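Local coordinates for protein geranyltranstransferase (Agrobacterium tumefaciens, PDB 2H8O) that probably catalyses the condensation of geranyl diphosphate with isopentenyl diphosphate to give farnesyl diphosphate, at residues Phe91-Leu100 with Leu313-Leu323; Ala106-Leu117 with Leu225-Ile236. One frame throughout, in Å; residues are numbered along the deposited sequence. Where two conformers were deposited one is given.

Overall arrangement
Followed from the N terminus, the chain runs through helices 34-57 and 71-82 to helix 88-99, which supplies the first half of contact 1. The next helix, 104-125, supplies the first half of contact 2, and helix 211-237 closes that loop after 107 intervening residues. Contact 1 closes far later, when the chain returns through 313-323 into helix 321-331, so contact 2 is nested inside it. The two centres lie about 14 Å apart. They meet where helix 88-99 rests on helix 211-237: Ser96 OG lies 2.7 Å from Cys230 O, a probable hydrogen bond. Contact 2 is the deeper of the two, joining central helices, whereas contact 1 ties the C-terminal end of the fold to an early helix.

Contact 1. Residues Phe91-Leu100 with Leu313-Leu323; sequences FLVIESVALL and LAPYGEKAAIL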
loop_
_atom_site.group_PDB
_atom_site.type_symbol
_atom_site.label_atom_id
_atom_site.label_comp_id
_atom_site.label_asym_id
_atom_site.label_seq_id
_atom_site.Cartn_x
_atom_site.Cartn_y
_atom_site.Cartn_z
ATOM N N PHE A 91 6.385 -19.393 -1.695
ATOM C CA PHE A 91 7.299 -20.505 -1.864
ATOM C C PHE A 91 8.685 -19.983 -2.227
ATOM O O PHE A 91 9.710 -20.400 -1.656
ATOM C CB PHE A 91 6.796 -21.464 -2.945
ATOM C CG PHE A 91 7.812 -22.454 -3.384
ATOM C CD1 PHE A 91 7.880 -23.714 -2.813
ATOM C CD2 PHE A 91 8.731 -22.128 -4.373
ATOM C CE1 PHE A 91 8.850 -24.623 -3.245
ATOM C CE2 PHE A 91 9.690 -23.041 -4.781
ATOM C CZ PHE A 91 9.739 -24.265 -4.228
ATOM N N LEU A 92 8.718 -19.058 -3.192
ATOM C CA LEU A 92 9.986 -18.540 -3.689
ATOM C C LEU A 92 10.727 -17.733 -2.615
ATOM O O LEU A 92 11.961 -17.839 -2.474
ATOM C CB LEU A 92 9.776 -17.713 -4.966
ATOM C CG LEU A 92 9.337 -18.521 -6.201
ATOM C CD1 LEU A 92 8.813 -17.587 -7.298
ATOM C CD2 LEU A 92 10.474 -19.396 -6.722
ATOM N N VAL A 93 9.995 -16.945 -1.834
ATOM C CA VAL A 93 10.601 -16.216 -0.715
ATOM C C VAL A 93 11.224 -17.189 0.311
ATOM O O VAL A 93 12.424 -17.101 0.672
ATOM C CB VAL A 93 9.603 -15.290 -0.024
ATOM C CG1 VAL A 93 10.279 -14.617 1.179
ATOM C CG2 VAL A 93 9.051 -14.240 -1.012
ATOM N N ILE A 94 10.409 -18.129 0.761
ATOM C CA ILE A 94 10.832 -19.118 1.749
ATOM C C ILE A 94 12.070 -19.870 1.259
ATOM O O ILE A 94 13.031 -20.078 2.008
ATOM C CB ILE A 94 9.669 -20.102 2.037
ATOM C CG1 ILE A 94 8.541 -19.380 2.806
ATOM C CG2 ILE A 94 10.172 -21.327 2.830
ATOM C CD1 ILE A 94 7.219 -20.094 2.788
ATOM N N GLU A 95 12.041 -20.306 0.004
ATOM C CA GLU A 95 13.135 -21.146 -0.511
ATOM C C GLU A 95 14.397 -20.343 -0.867
ATOM O O GLU A 95 15.506 -20.848 -0.754
ATOM C CB GLU A 95 12.647 -22.044 -1.648
ATOM C CG GLU A 95 11.590 -23.081 -1.170
ATOM C CD GLU A 95 12.111 -24.012 -0.039
ATOM O OE1 GLU A 95 13.328 -24.331 -0.015
ATOM O OE2 GLU A 95 11.303 -24.473 0.819
ATOM N N SER A 96 14.227 -19.085 -1.263
ATOM C CA SER A 96 15.373 -18.190 -1.458
ATOM C C SER A 96 16.054 -17.944 -0.114
ATOM O O SER A 96 17.286 -18.024 0.005
ATOM C CB SER A 96 14.944 -16.861 -2.080
ATOM O OG SER A 96 16.067 -16.012 -2.264
ATOM N N VAL A 97 15.243 -17.682 0.908
ATOM C CA VAL A 97 15.772 -17.503 2.248
ATOM C C VAL A 97 16.528 -18.770 2.699
ATOM O O VAL A 97 17.644 -18.669 3.225
ATOM C CB VAL A 97 14.669 -17.134 3.260
ATOM C CG1 VAL A 97 15.228 -17.123 4.677
ATOM C CG2 VAL A 97 14.054 -15.747 2.926
ATOM N N ALA A 98 15.951 -19.957 2.484
ATOM C CA ALA A 98 16.590 -21.216 2.890
ATOM C C ALA A 98 17.905 -21.446 2.146
ATOM O O ALA A 98 18.906 -21.869 2.757
ATOM C CB ALA A 98 15.664 -22.383 2.655
ATOM N N LEU A 99 17.896 -21.180 0.838
ATOM C CA LEU A 99 19.091 -21.329 0.016
ATOM C C LEU A 99 20.269 -20.563 0.583
ATOM O O LEU A 99 21.411 -21.071 0.571
ATOM C CB LEU A 99 18.841 -20.862 -1.419
ATOM C CG LEU A 99 20.025 -20.948 -2.379
ATOM C CD1 LEU A 99 20.336 -22.398 -2.735
ATOM C CD2 LEU A 99 19.742 -20.093 -3.613
ATOM N N LEU A 100 19.991 -19.352 1.064
ATOM C CA LEU A 100 21.010 -18.391 1.509
ATOM C C LEU A 100 21.204 -18.383 3.035
ATOM O O LEU A 100 21.929 -17.539 3.562
ATOM C CB LEU A 100 20.643 -16.989 1.006
ATOM C CG LEU A 100 20.513 -16.869 -0.519
ATOM C CD1 LEU A 100 20.070 -15.477 -1.014
ATOM C CD2 LEU A 100 21.842 -17.256 -1.154
ATOM N N LEU A 313 22.231 -20.792 -10.220
ATOM C CA LEU A 313 22.307 -21.332 -8.870
ATOM C C LEU A 313 23.308 -22.466 -8.713
ATOM O O LEU A 313 23.399 -23.059 -7.631
ATOM C CB LEU A 313 20.923 -21.817 -8.433
ATOM C CG LEU A 313 19.852 -20.730 -8.385
ATOM C CD1 LEU A 313 18.589 -21.256 -7.645
ATOM C CD2 LEU A 313 20.347 -19.406 -7.765
ATOM N N ALA A 314 24.063 -22.747 -9.770
ATOM C CA ALA A 314 25.087 -23.785 -9.756
ATOM C C ALA A 314 26.015 -23.680 -8.557
ATOM O O ALA A 314 26.353 -24.710 -7.960
ATOM C CB ALA A 314 25.906 -23.732 -11.047
ATOM N N PRO A 315 26.449 -22.457 -8.198
ATOM C CA PRO A 315 27.438 -22.386 -7.110
ATOM C C PRO A 315 26.968 -22.914 -5.751
ATOM O O PRO A 315 27.806 -23.214 -4.898
ATOM C CB PRO A 315 27.748 -20.886 -7.014
ATOM C CG PRO A 315 27.403 -20.345 -8.345
ATOM C CD PRO A 315 26.182 -21.120 -8.757
ATOM N N TYR A 316 25.656 -23.030 -5.550
ATOM C CA TYR A 316 25.107 -23.528 -4.288
ATOM C C TYR A 316 24.965 -25.043 -4.233
ATOM O O TYR A 316 24.576 -25.569 -3.194
ATOM C CB TYR A 316 23.749 -22.871 -3.998
ATOM C CG TYR A 316 23.863 -21.378 -3.944
ATOM C CD1 TYR A 316 24.266 -20.725 -2.780
ATOM C CD2 TYR A 316 23.595 -20.613 -5.072
ATOM C CE1 TYR A 316 24.396 -19.333 -2.751
ATOM C CE2 TYR A 316 23.724 -19.241 -5.049
ATOM C CZ TYR A 316 24.133 -18.609 -3.892
ATOM O OH TYR A 316 24.248 -17.236 -3.917
ATOM N N GLY A 317 25.275 -25.736 -5.332
ATOM C CA GLY A 317 25.238 -27.198 -5.366
ATOM C C GLY A 317 23.874 -27.786 -5.050
ATOM O O GLY A 317 22.850 -27.244 -5.465
ATOM N N GLU A 318 23.866 -28.882 -4.291
ATOM C CA GLU A 318 22.627 -29.610 -3.995
ATOM C C GLU A 318 21.586 -28.755 -3.299
ATOM O O GLU A 318 20.379 -29.022 -3.381
ATOM C CB GLU A 318 22.920 -30.816 -3.088
ATOM C CG GLU A 318 23.970 -31.776 -3.583
ATOM C CD GLU A 318 23.527 -32.591 -4.776
ATOM O OE1 GLU A 318 22.523 -32.215 -5.422
ATOM O OE2 GLU A 318 24.195 -33.618 -5.053
ATOM N N LYS A 319 22.048 -27.747 -2.568
ATOM C CA LYS A 319 21.176 -26.889 -1.801
ATOM C C LYS A 319 20.223 -26.081 -2.710
ATOM O O LYS A 319 19.182 -25.602 -2.255
ATOM C CB LYS A 319 22.035 -25.954 -0.959
ATOM C CG LYS A 319 21.299 -25.206 0.117
ATOM C CD LYS A 319 22.263 -24.588 1.123
ATOM C CE LYS A 319 23.267 -23.651 0.465
ATOM N NZ LYS A 319 24.569 -24.332 0.129
ATOM N N ALA A 320 20.569 -25.955 -3.988
ATOM C CA ALA A 320 19.727 -25.241 -4.967
ATOM C C ALA A 320 18.693 -26.154 -5.657
ATOM O O ALA A 320 17.918 -25.704 -6.483
ATOM C CB ALA A 320 20.613 -24.536 -6.017
ATOM N N ALA A 321 18.654 -27.434 -5.306
ATOM C CA ALA A 321 17.786 -28.398 -5.997
ATOM C C ALA A 321 16.308 -28.011 -6.005
ATOM O O ALA A 321 15.633 -28.173 -7.024
ATOM C CB ALA A 321 17.932 -29.796 -5.369
ATOM N N ILE A 322 15.820 -27.521 -4.871
ATOM C CA ILE A 322 14.407 -27.141 -4.746
ATOM C C ILE A 322 14.043 -25.978 -5.656
ATOM O O ILE A 322 13.017 -26.005 -6.334
ATOM C CB ILE A 322 14.050 -26.806 -3.281
ATOM C CG1 ILE A 322 14.017 -28.108 -2.476
ATOM C CG2 ILE A 322 12.724 -26.083 -3.191
ATOM C CD1 ILE A 322 13.888 -27.907 -1.022
ATOM N N LEU A 323 14.870 -24.945 -5.667
ATOM C CA LEU A 323 14.614 -23.800 -6.553
ATOM C C LEU A 323 14.790 -24.159 -8.015
ATOM O O LEU A 323 14.056 -23.664 -8.865
ATOM C CB LEU A 323 15.492 -22.615 -6.193
ATOM C CG LEU A 323 14.993 -21.832 -4.983
ATOM C CD1 LEU A 323 16.064 -20.846 -4.514
ATOM C CD2 LEU A 323 13.649 -21.123 -5.270
#
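Leu323 fits as a knob into a hole formed by Leu92, Glu95, Ser96 and Leu99, and so seats the C-terminal helix 321-331 on helix 88-99 of the all-helical prenyl synthase fold. The two methyls of Leu323 divide the work: Leu323 CD2 lies 3.9 Å from Leu92 CD2 and also meets Glu95 CB, while CD1 reaches Leu99 CD2 and the backbone carbonyl of Glu95. Leu99 buries the most surface here. With CG anti to the backbone N (chi1 179°), its branches fork over the turn ahead of the C-terminal helix. CD1 packs against Tyr316 CB at 3.7 Å and against Ala320, and CD2 stands over one face of the Tyr316 ring, a CH-pi contact 4.3 Å from the centroid and 14° off the normal. Leu100 CD2 touches the same ring at CE1, 3.7 Å away. The solvent-exposed Lys319 bends at chi3, which brings CE to 3.2 Å from Leu99 O. At the other end, Ile322 CG2 comes within 3.6 Å of Phe91 CZ, and the Ile322 side chain runs across that of Glu95 at about a right angle, its CG2 and CD1 beside OE1.

The next shell fixes these groups. With CG beside the backbone N (chi1 -65°), Glu95 lays that carbon over one face of the Phe91 ring, offset toward its rim; the bend at chi2 then swings the carboxylate aside. Glu95 OE2 is bound by Arg42 in a salt bridge and by Asn46, both from helix 34-57, which probably favours the charged form of this buried acid. Phe39 meets Phe91 edge-to-face, and Tyr316 OH is hydrogen-bonded to Glu243 OE2.

Contact 2. Residues Ala106-Leu117 with Leu225-Ile236; sequences AGLHVGAALECL and LLRFACEAGAII
Leu114 makes the most extensive apolar contact, its two methyls shared among three residues of segment 225-236, on helix 211-237. Having CG anti to the backbone N (chi1 178°) carries the branches to the facing helix: Leu114 CD2 rests 3.6 Å from Ala229 CB and Leu114 CD1 is 4.2 Å from Leu225 CD2. Among the other aliphatic pairs, Val110 and Ile236 meet tip to tip, Val110 CG2 3.7 Å from Ile236 CD1, and Leu117 CD2 approaches Leu225 CD1 at 4.0 Å. Small residues admit Ile236 at one end, where its CG2 lies against Ala106 CB and its CD1 is 4.2 Å from Gly107 CA.

These helices belong to the central bundle of the terpene synthase fold and run roughly antiparallel, with 147° between their directions and a closest axis approach of 10.6 Å.

The aromatic contact is made by Phe228, which Leu114 slides past in the opposite direction, with Leu114 CD1 3.8 Å from Phe228 CD2 and Leu114 CD2 at the ring edge, in its plane. One face of that ring is covered by Ala232 CB from its own helix.

The charged side chains take no part in the apolar interface: Glu115 forms a salt bridge with Arg87, and Glu231 carries two, its OE2 to Arg244 NE and its OE1 to Arg248 NH1.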
loop_
_atom_site.group_PDB
_atom_site.type_symbol
_atom_site.label_atom_id
_atom_site.label_comp_id
_atom_site.label_asym_id
_atom_site.label_seq_id
_atom_site.Cartn_x
_atom_site.Cartn_y
_atom_site.Cartn_z
ATOM N N ALA A 106 11.459 -15.030 9.347
ATOM C CA ALA A 106 11.403 -13.792 8.555
ATOM C C ALA A 106 10.945 -14.100 7.124
ATOM O O ALA A 106 10.102 -13.396 6.547
ATOM C CB ALA A 106 12.749 -13.110 8.581
ATOM N N GLY A 107 11.462 -15.189 6.566
ATOM C CA GLY A 107 11.008 -15.665 5.254
ATOM C C GLY A 107 9.513 -15.924 5.175
ATOM O O GLY A 107 8.850 -15.544 4.204
ATOM N N LEU A 108 8.976 -16.555 6.218
ATOM C CA LEU A 108 7.546 -16.833 6.285
ATOM C C LEU A 108 6.720 -15.536 6.347
ATOM O O LEU A 108 5.706 -15.403 5.655
ATOM C CB LEU A 108 7.245 -17.726 7.483
ATOM C CG LEU A 108 5.831 -18.270 7.567
ATOM C CD1 LEU A 108 5.547 -19.235 6.424
ATOM C CD2 LEU A 108 5.602 -18.934 8.920
ATOM N N HIS A 109 7.161 -14.578 7.165
ATOM C CA HIS A 109 6.446 -13.298 7.295
ATOM C C HIS A 109 6.480 -12.531 5.989
ATOM O O HIS A 109 5.453 -12.020 5.540
ATOM C CB HIS A 109 7.038 -12.473 8.441
ATOM C CG HIS A 109 6.477 -12.859 9.765
ATOM N ND1 HIS A 109 6.702 -14.096 10.330
ATOM C CD2 HIS A 109 5.612 -12.225 10.583
ATOM C CE1 HIS A 109 6.019 -14.195 11.457
ATOM N NE2 HIS A 109 5.351 -13.072 11.636
ATOM N N VAL A 110 7.663 -12.442 5.370
ATOM C CA VAL A 110 7.763 -11.719 4.079
ATOM C C VAL A 110 6.971 -12.421 2.974
ATOM O O VAL A 110 6.311 -11.758 2.176
ATOM C CB VAL A 110 9.222 -11.493 3.682
ATOM C CG1 VAL A 110 9.323 -10.845 2.311
ATOM C CG2 VAL A 110 9.889 -10.646 4.756
ATOM N N GLY A 111 6.991 -13.756 2.949
ATOM C CA GLY A 111 6.161 -14.512 2.010
ATOM C C GLY A 111 4.684 -14.208 2.202
ATOM O O GLY A 111 3.948 -14.014 1.234
ATOM N N ALA A 112 4.233 -14.164 3.456
ATOM C CA ALA A 112 2.830 -13.840 3.743
ATOM C C ALA A 112 2.465 -12.441 3.248
ATOM O O ALA A 112 1.407 -12.231 2.687
ATOM C CB ALA A 112 2.512 -13.986 5.239
ATOM N N ALA A 113 3.350 -11.484 3.505
ATOM C CA ALA A 113 3.168 -10.121 3.024
ATOM C C ALA A 113 3.018 -10.093 1.525
ATOM O O ALA A 113 2.087 -9.461 0.984
ATOM C CB ALA A 113 4.333 -9.256 3.416
ATOM N N LEU A 114 3.934 -10.775 0.842
ATOM C CA LEU A 114 3.907 -10.806 -0.620
ATOM C C LEU A 114 2.627 -11.457 -1.138
ATOM O O LEU A 114 2.033 -11.012 -2.140
ATOM C CB LEU A 114 5.141 -11.528 -1.152
ATOM C CG LEU A 114 5.245 -11.678 -2.674
ATOM C CD1 LEU A 114 5.193 -10.302 -3.383
ATOM C CD2 LEU A 114 6.510 -12.449 -3.046
ATOM N N GLU A 115 2.176 -12.502 -0.448
ATOM C CA GLU A 115 0.929 -13.141 -0.819
ATOM C C GLU A 115 -0.281 -12.216 -0.641
ATOM O O GLU A 115 -1.222 -12.217 -1.473
ATOM C CB GLU A 115 0.754 -14.463 -0.062
ATOM C CG GLU A 115 -0.379 -15.349 -0.604
ATOM C CD GLU A 115 -0.248 -15.814 -2.062
ATOM O OE1 GLU A 115 0.825 -15.681 -2.686
ATOM O OE2 GLU A 115 -1.231 -16.345 -2.608
ATOM N N CYS A 116 -0.305 -11.445 0.447
ATOM C CA CYS A 116 -1.383 -10.478 0.641
ATOM C C CYS A 116 -1.423 -9.523 -0.545
ATOM O O CYS A 116 -2.474 -9.206 -1.062
ATOM C CB CYS A 116 -1.201 -9.658 1.911
ATOM S SG CYS A 116 -1.659 -10.542 3.399
ATOM N N LEU A 117 -0.244 -9.059 -0.976
ATOM C CA LEU A 117 -0.188 -8.119 -2.100
ATOM C C LEU A 117 -0.657 -8.817 -3.394
ATOM O O LEU A 117 -1.465 -8.269 -4.151
ATOM C CB LEU A 117 1.218 -7.515 -2.206
ATOM C CG LEU A 117 1.294 -6.226 -3.052
ATOM C CD1 LEU A 117 2.400 -5.273 -2.575
ATOM C CD2 LEU A 117 1.395 -6.569 -4.511
ATOM N N LEU A 225 6.811 -9.198 -9.327
ATOM C CA LEU A 225 6.567 -9.855 -8.029
ATOM C C LEU A 225 7.389 -11.134 -7.881
ATOM O O LEU A 225 7.790 -11.474 -6.780
ATOM C CB LEU A 225 5.089 -10.198 -7.784
ATOM C CG LEU A 225 4.157 -9.017 -7.575
ATOM C CD1 LEU A 225 2.903 -9.495 -6.864
ATOM C CD2 LEU A 225 4.804 -7.892 -6.768
ATOM N N LEU A 226 7.615 -11.832 -8.994
ATOM C CA LEU A 226 8.427 -13.078 -8.979
ATOM C C LEU A 226 9.921 -12.762 -8.802
ATOM O O LEU A 226 10.627 -13.438 -8.054
ATOM C CB LEU A 226 8.121 -13.941 -10.207
ATOM C CG LEU A 226 6.686 -14.489 -10.263
ATOM C CD1 LEU A 226 6.342 -14.950 -11.694
ATOM C CD2 LEU A 226 6.468 -15.611 -9.223
ATOM N N ARG A 227 10.389 -11.709 -9.461
ATOM C CA ARG A 227 11.712 -11.145 -9.233
ATOM C C ARG A 227 11.914 -10.779 -7.757
ATOM O O ARG A 227 12.885 -11.194 -7.116
ATOM C CB ARG A 227 11.901 -9.916 -10.147
ATOM C CG ARG A 227 13.217 -9.190 -9.978
ATOM C CD ARG A 227 13.164 -7.813 -10.662
ATOM N NE ARG A 227 12.418 -6.846 -9.851
ATOM C CZ ARG A 227 11.698 -5.827 -10.311
ATOM N NH1 ARG A 227 11.535 -5.630 -11.615
ATOM N NH2 ARG A 227 11.090 -5.025 -9.445
ATOM N N PHE A 228 10.973 -10.004 -7.228
ATOM C CA PHE A 228 11.008 -9.601 -5.841
ATOM C C PHE A 228 11.052 -10.839 -4.923
ATOM O O PHE A 228 11.802 -10.861 -3.946
ATOM C CB PHE A 228 9.796 -8.737 -5.480
ATOM C CG PHE A 228 9.645 -8.540 -3.999
ATOM C CD1 PHE A 228 10.319 -7.522 -3.336
ATOM C CD2 PHE A 228 8.872 -9.411 -3.255
ATOM C CE1 PHE A 228 10.216 -7.387 -1.962
ATOM C CE2 PHE A 228 8.768 -9.284 -1.871
ATOM C CZ PHE A 228 9.436 -8.278 -1.223
ATOM N N ALA A 229 10.235 -11.852 -5.203
ATOM C CA ALA A 229 10.158 -13.017 -4.309
ATOM C C ALA A 229 11.527 -13.654 -4.092
ATOM O O ALA A 229 11.888 -14.043 -2.996
ATOM C CB ALA A 229 9.202 -14.048 -4.876
ATOM N N CYS A 230 12.286 -13.746 -5.167
ATOM C CA CYS A 230 13.606 -14.371 -5.132
ATOM C C CYS A 230 14.655 -13.444 -4.562
ATOM O O CYS A 230 15.461 -13.844 -3.745
ATOM C CB CYS A 230 13.993 -14.800 -6.526
ATOM S SG CYS A 230 12.924 -16.142 -7.150
ATOM N N GLU A 231 14.636 -12.191 -5.003
ATOM C CA GLU A 231 15.581 -11.199 -4.490
ATOM C C GLU A 231 15.411 -10.975 -2.989
ATOM O O GLU A 231 16.383 -10.742 -2.270
ATOM C CB GLU A 231 15.488 -9.880 -5.285
ATOM C CG GLU A 231 16.574 -8.854 -4.920
ATOM C CD GLU A 231 16.494 -7.571 -5.709
ATOM O OE1 GLU A 231 15.609 -7.454 -6.568
ATOM O OE2 GLU A 231 17.351 -6.686 -5.489
ATOM N N ALA A 232 14.164 -11.062 -2.516
ATOM C CA ALA A 232 13.863 -10.892 -1.096
ATOM C C ALA A 232 14.647 -11.834 -0.196
ATOM O O ALA A 232 15.001 -11.467 0.925
ATOM C CB ALA A 232 12.370 -11.064 -0.846
ATOM N N GLY A 233 14.896 -13.055 -0.661
ATOM C CA GLY A 233 15.652 -14.005 0.143
ATOM C C GLY A 233 17.048 -13.498 0.455
ATOM O O GLY A 233 17.538 -13.627 1.589
ATOM N N ALA A 234 17.698 -12.923 -0.560
ATOM C CA ALA A 234 19.011 -12.304 -0.403
ATOM C C ALA A 234 18.958 -11.094 0.533
ATOM O O ALA A 234 19.830 -10.929 1.387
ATOM C CB ALA A 234 19.575 -11.905 -1.760
ATOM N N ILE A 235 17.928 -10.259 0.406
ATOM C CA ILE A 235 17.785 -9.116 1.310
ATOM C C ILE A 235 17.602 -9.584 2.768
ATOM O O ILE A 235 18.249 -9.085 3.701
ATOM C CB ILE A 235 16.604 -8.216 0.895
ATOM C CG1 ILE A 235 16.878 -7.617 -0.477
ATOM C CG2 ILE A 235 16.391 -7.121 1.930
ATOM C CD1 ILE A 235 15.718 -6.822 -0.995
ATOM N N ILE A 236 16.734 -10.565 2.959
ATOM C CA ILE A 236 16.456 -11.121 4.281
ATOM C C ILE A 236 17.717 -11.783 4.869
ATOM O O ILE A 236 17.974 -11.674 6.053
ATOM C CB ILE A 236 15.324 -12.153 4.182
ATOM C CG1 ILE A 236 13.980 -11.450 3.877
ATOM C CG2 ILE A 236 15.247 -13.013 5.466
ATOM C CD1 ILE A 236 12.865 -12.399 3.370
#